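Dipeptide Epimerase (Enterococcus faecalis, PDB 3KUM) belongs to the mandelate racemase/muconate lactonizing enzyme family of the enolase superfamily, in which a capping domain closes over a TIM-type barrel to enclose the active site. Local coordinates at residues Glu17-Ala22 with Lys159-Thr164. Numbering follows the deposited sequence.
Sequences ETFTIA and KIKVGT. With TYR (tyrosine), chain J; ARG (arginine), chain I.
Ile-21 lays its CG2 methyl alongside the aliphatic chain of Lys-161, 3.6 Å from CE, the two side chains pointing the same way. The contact joins the capping domain to the C-terminal end of barrel strand 157-161 in an enolase-superfamily fold; strand 18-21 runs at 74° to strand 159-161, and no direct hydrogen bond links the two segments. Phe-19, with CG anti to its own N (chi1 -177°), crosses Lys-161 at about a right angle, bringing CZ to 4.1 Å from CE. Its ring has CD of the bound arginine over the centre of one face and meets CD1 of the bound tyrosine at an edge. The bend of Lys-161 at chi2 (-74°) helps carry NZ to the ligand, where it makes a weak hydrogen bond to arginine O; Asp-189 and Asn-191 also hold this amine, near the magnesium ion. Lys-159 extends fully, its NZ giving a 2.8 Å hydrogen bond to tyrosine O and salt bridges to Glu-215 and Asp-318. Where the chains leave the strands, Ala-22 CB sits 4.2 Å from Gly-163 CA, and a water accepts from Ala-22 N while lying 3.0 Å from Val-162 O.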
ATOM      1  N   GLU A  17      22.102   3.522  29.400  1.00 46.62           N
ATOM      2  CA  GLU A  17      23.451   3.059  29.081  1.00 49.38           C
ATOM      3  C   GLU A  17      23.858   3.645  27.732  1.00 49.68           C
ATOM      4  O   GLU A  17      23.003   3.925  26.891  1.00 49.18           O
ATOM      5  CB  GLU A  17      23.487   1.525  28.987  1.00 51.77           C
ATOM      6  CG  GLU A  17      22.902   0.791  30.190  1.00 57.99           C
ATOM      7  CD  GLU A  17      22.799  -0.714  29.969  1.00 62.35           C
ATOM      8  OE1 GLU A  17      22.221  -1.133  28.941  1.00 65.43           O
ATOM      9  OE2 GLU A  17      23.287  -1.482  30.828  1.00 64.41           O
ATOM     10  N   THR A  18      25.157   3.833  27.520  1.00 49.57           N
ATOM     11  CA  THR A  18      25.637   4.354  26.245  1.00 51.10           C
ATOM     12  C   THR A  18      25.556   3.211  25.228  1.00 52.24           C
ATOM     13  O   THR A  18      26.143   2.145  25.425  1.00 53.09           O
ATOM     14  CB  THR A  18      27.093   4.849  26.349  1.00 52.08           C
ATOM     15  OG1 THR A  18      27.939   3.765  26.748  1.00 55.95           O
ATOM     16  CG2 THR A  18      27.202   5.971  27.367  1.00 49.99           C
ATOM     17  N   PHE A  19      24.823   3.435  24.144  1.00 51.96           N
ATOM     18  CA  PHE A  19      24.643   2.414  23.118  1.00 51.65           C
ATOM     19  C   PHE A  19      25.679   2.566  22.009  1.00 50.74           C
ATOM     20  O   PHE A  19      25.904   3.668  21.503  1.00 50.67           O
ATOM     21  CB  PHE A  19      23.222   2.518  22.549  1.00 53.74           C
ATOM     22  CG  PHE A  19      22.888   1.465  21.530  1.00 55.89           C
ATOM     23  CD1 PHE A  19      22.940   0.112  21.859  1.00 56.67           C
ATOM     24  CD2 PHE A  19      22.496   1.829  20.244  1.00 55.86           C
ATOM     25  CE1 PHE A  19      22.605  -0.865  20.922  1.00 58.29           C
ATOM     26  CE2 PHE A  19      22.158   0.861  19.298  1.00 58.38           C
ATOM     27  CZ  PHE A  19      22.212  -0.490  19.637  1.00 57.98           C
ATOM     28  N   THR A  20      26.303   1.454  21.626  1.00 48.82           N
ATOM     29  CA  THR A  20      27.329   1.477  20.590  1.00 46.73           C
ATOM     30  C   THR A  20      27.117   0.479  19.448  1.00 45.30           C
ATOM     31  O   THR A  20      26.796  -0.689  19.675  1.00 44.47           O
ATOM     32  CB  THR A  20      28.729   1.212  21.206  1.00 48.38           C
ATOM     33  OG1 THR A  20      29.022   2.218  22.183  1.00 47.86           O
ATOM     34  CG2 THR A  20      29.805   1.226  20.124  1.00 47.86           C
ATOM     35  N   ILE A  21      27.305   0.958  18.220  1.00 43.02           N
ATOM     36  CA  ILE A  21      27.186   0.130  17.024  1.00 41.79           C
ATOM     37  C   ILE A  21      28.364   0.483  16.120  1.00 41.91           C
ATOM     38  O   ILE A  21      29.133   1.396  16.426  1.00 40.52           O
ATOM     39  CB  ILE A  21      25.854   0.380  16.262  1.00 43.74           C
ATOM     40  CG1 ILE A  21      25.844   1.777  15.634  1.00 43.76           C
ATOM     41  CG2 ILE A  21      24.675   0.220  17.216  1.00 42.61           C
ATOM     42  CD1 ILE A  21      24.659   2.010  14.698  1.00 44.50           C
ATOM     43  N   ALA A  22      28.502  -0.229  15.009  1.00 40.67           N
ATOM     44  CA  ALA A  22      29.609   0.008  14.092  1.00 42.22           C
ATOM     45  C   ALA A  22      29.710   1.451  13.594  1.00 44.29           C
ATOM     46  O   ALA A  22      30.807   1.934  13.309  1.00 45.38           O
ATOM     47  CB  ALA A  22      29.502  -0.940  12.908  1.00 41.50           C
ATOM     48  N   LYS A 159      19.011  -9.225  19.353  1.00 42.33           N
ATOM     49  CA  LYS A 159      19.659  -8.609  18.204  1.00 43.53           C
ATOM     50  C   LYS A 159      21.077  -8.294  18.671  1.00 44.04           C
ATOM     51  O   LYS A 159      21.262  -7.615  19.678  1.00 43.76           O
ATOM     52  CB  LYS A 159      18.928  -7.326  17.788  1.00 43.00           C
ATOM     53  CG  LYS A 159      19.542  -6.644  16.570  1.00 42.99           C
ATOM     54  CD  LYS A 159      18.634  -5.563  15.986  1.00 43.94           C
ATOM     55  CE  LYS A 159      19.268  -4.939  14.751  1.00 43.77           C
ATOM     56  NZ  LYS A 159      18.374  -3.969  14.063  1.00 42.97           N
ATOM     57  N   ILE A 160      22.069  -8.794  17.939  1.00 44.77           N
ATOM     58  CA  ILE A 160      23.469  -8.604  18.303  1.00 44.71           C
ATOM     59  C   ILE A 160      24.262  -7.745  17.334  1.00 43.49           C
ATOM     60  O   ILE A 160      24.377  -8.065  16.155  1.00 42.87           O
ATOM     61  CB  ILE A 160      24.186  -9.971  18.427  1.00 46.66           C
ATOM     62  CG1 ILE A 160      23.459 -10.840  19.458  1.00 47.06           C
ATOM     63  CG2 ILE A 160      25.652  -9.763  18.818  1.00 44.37           C
ATOM     64  CD1 ILE A 160      23.930 -12.285  19.480  1.00 51.16           C
ATOM     65  N   LYS A 161      24.831  -6.658  17.846  1.00 43.14           N
ATOM     66  CA  LYS A 161      25.632  -5.764  17.022  1.00 44.02           C
ATOM     67  C   LYS A 161      27.073  -6.263  16.927  1.00 44.33           C
ATOM     68  O   LYS A 161      27.629  -6.780  17.894  1.00 43.92           O
ATOM     69  CB  LYS A 161      25.620  -4.346  17.609  1.00 45.23           C
ATOM     70  CG  LYS A 161      24.263  -3.643  17.557  1.00 45.46           C
ATOM     71  CD  LYS A 161      23.921  -3.190  16.144  1.00 45.48           C
ATOM     72  CE  LYS A 161      22.586  -2.462  16.102  1.00 47.04           C
ATOM     73  NZ  LYS A 161      22.243  -1.996  14.729  1.00 47.96           N
ATOM     74  N   VAL A 162      27.665  -6.107  15.747  1.00 44.24           N
ATOM     75  CA  VAL A 162      29.041  -6.512  15.501  1.00 46.60           C
ATOM     76  C   VAL A 162      29.572  -5.564  14.441  1.00 48.65           C
ATOM     77  O   VAL A 162      28.798  -4.843  13.812  1.00 49.74           O
ATOM     78  CB  VAL A 162      29.131  -7.965  14.967  1.00 46.54           C
ATOM     79  CG1 VAL A 162      28.540  -8.937  15.981  1.00 45.35           C
ATOM     80  CG2 VAL A 162      28.409  -8.081  13.636  1.00 46.26           C
ATOM     81  N   GLY A 163      30.884  -5.553  14.241  1.00 50.11           N
ATOM     82  CA  GLY A 163      31.448  -4.671  13.238  1.00 53.10           C
ATOM     83  C   GLY A 163      32.814  -4.081  13.533  1.00 54.46           C
ATOM     84  O   GLY A 163      33.213  -3.118  12.879  1.00 55.58           O
ATOM     85  N   THR A 164      33.534  -4.635  14.505  1.00 56.24           N
ATOM     86  CA  THR A 164      34.874  -4.137  14.833  1.00 57.49           C
ATOM     87  C   THR A 164      35.920  -4.911  14.034  1.00 59.30           C
ATOM     88  O   THR A 164      36.993  -4.393  13.716  1.00 59.23           O
ATOM     89  CB  THR A 164      35.195  -4.300  16.330  1.00 56.57           C
ATOM     90  OG1 THR A 164      35.165  -5.689  16.679  1.00 56.21           O
ATOM     91  CG2 THR A 164      34.186  -3.543  17.172  1.00 56.05           C
TER
HETATM   92  N   TYR J 356      18.718   0.804  15.358  1.00 45.15           N
HETATM   93  CA  TYR J 356      19.630   0.927  14.227  1.00 44.18           C
HETATM   94  C   TYR J 356      19.748  -0.353  13.403  1.00 43.88           C
HETATM   95  O   TYR J 356      18.851  -1.220  13.504  1.00 41.00           O
HETATM   96  CB  TYR J 356      21.012   1.345  14.723  1.00 43.75           C
HETATM   97  CG  TYR J 356      21.040   2.709  15.367  1.00 43.83           C
HETATM   98  CD1 TYR J 356      21.840   2.948  16.480  1.00 43.86           C
HETATM   99  CD2 TYR J 356      20.273   3.766  14.862  1.00 44.06           C
HETATM  100  CE1 TYR J 356      21.883   4.197  17.080  1.00 42.71           C
HETATM  101  CE2 TYR J 356      20.305   5.027  15.460  1.00 42.66           C
HETATM  102  CZ  TYR J 356      21.115   5.231  16.573  1.00 43.35           C
HETATM  103  OH  TYR J 356      21.153   6.451  17.207  1.00 41.59           O
HETATM  104  OXT TYR J 356      20.742  -0.452  12.645  1.00 45.53           O
HETATM  105  N   ARG I 355      17.519  -1.589  17.808  1.00 46.95           N
HETATM  106  CA  ARG I 355      17.806  -0.185  17.372  1.00 47.08           C
HETATM  107  C   ARG I 355      18.820  -0.190  16.234  1.00 46.26           C
HETATM  108  O   ARG I 355      19.680  -1.074  16.158  1.00 45.12           O
HETATM  109  CB  ARG I 355      18.379   0.625  18.535  1.00 48.72           C
HETATM  110  CG  ARG I 355      17.653   0.440  19.839  1.00 49.37           C
HETATM  111  CD  ARG I 355      18.554   0.841  20.981  1.00 52.32           C
HETATM  112  NE  ARG I 355      18.110   0.278  22.249  1.00 55.98           N
HETATM  113  CZ  ARG I 355      18.870   0.209  23.336  1.00 56.83           C
HETATM  114  NH1 ARG I 355      20.114   0.669  23.306  1.00 56.06           N
HETATM  115  NH2 ARG I 355      18.386  -0.316  24.453  1.00 59.03           N
HETATM  116  O   HOH W   1      26.820  -2.654  14.485  1.00 37.19           O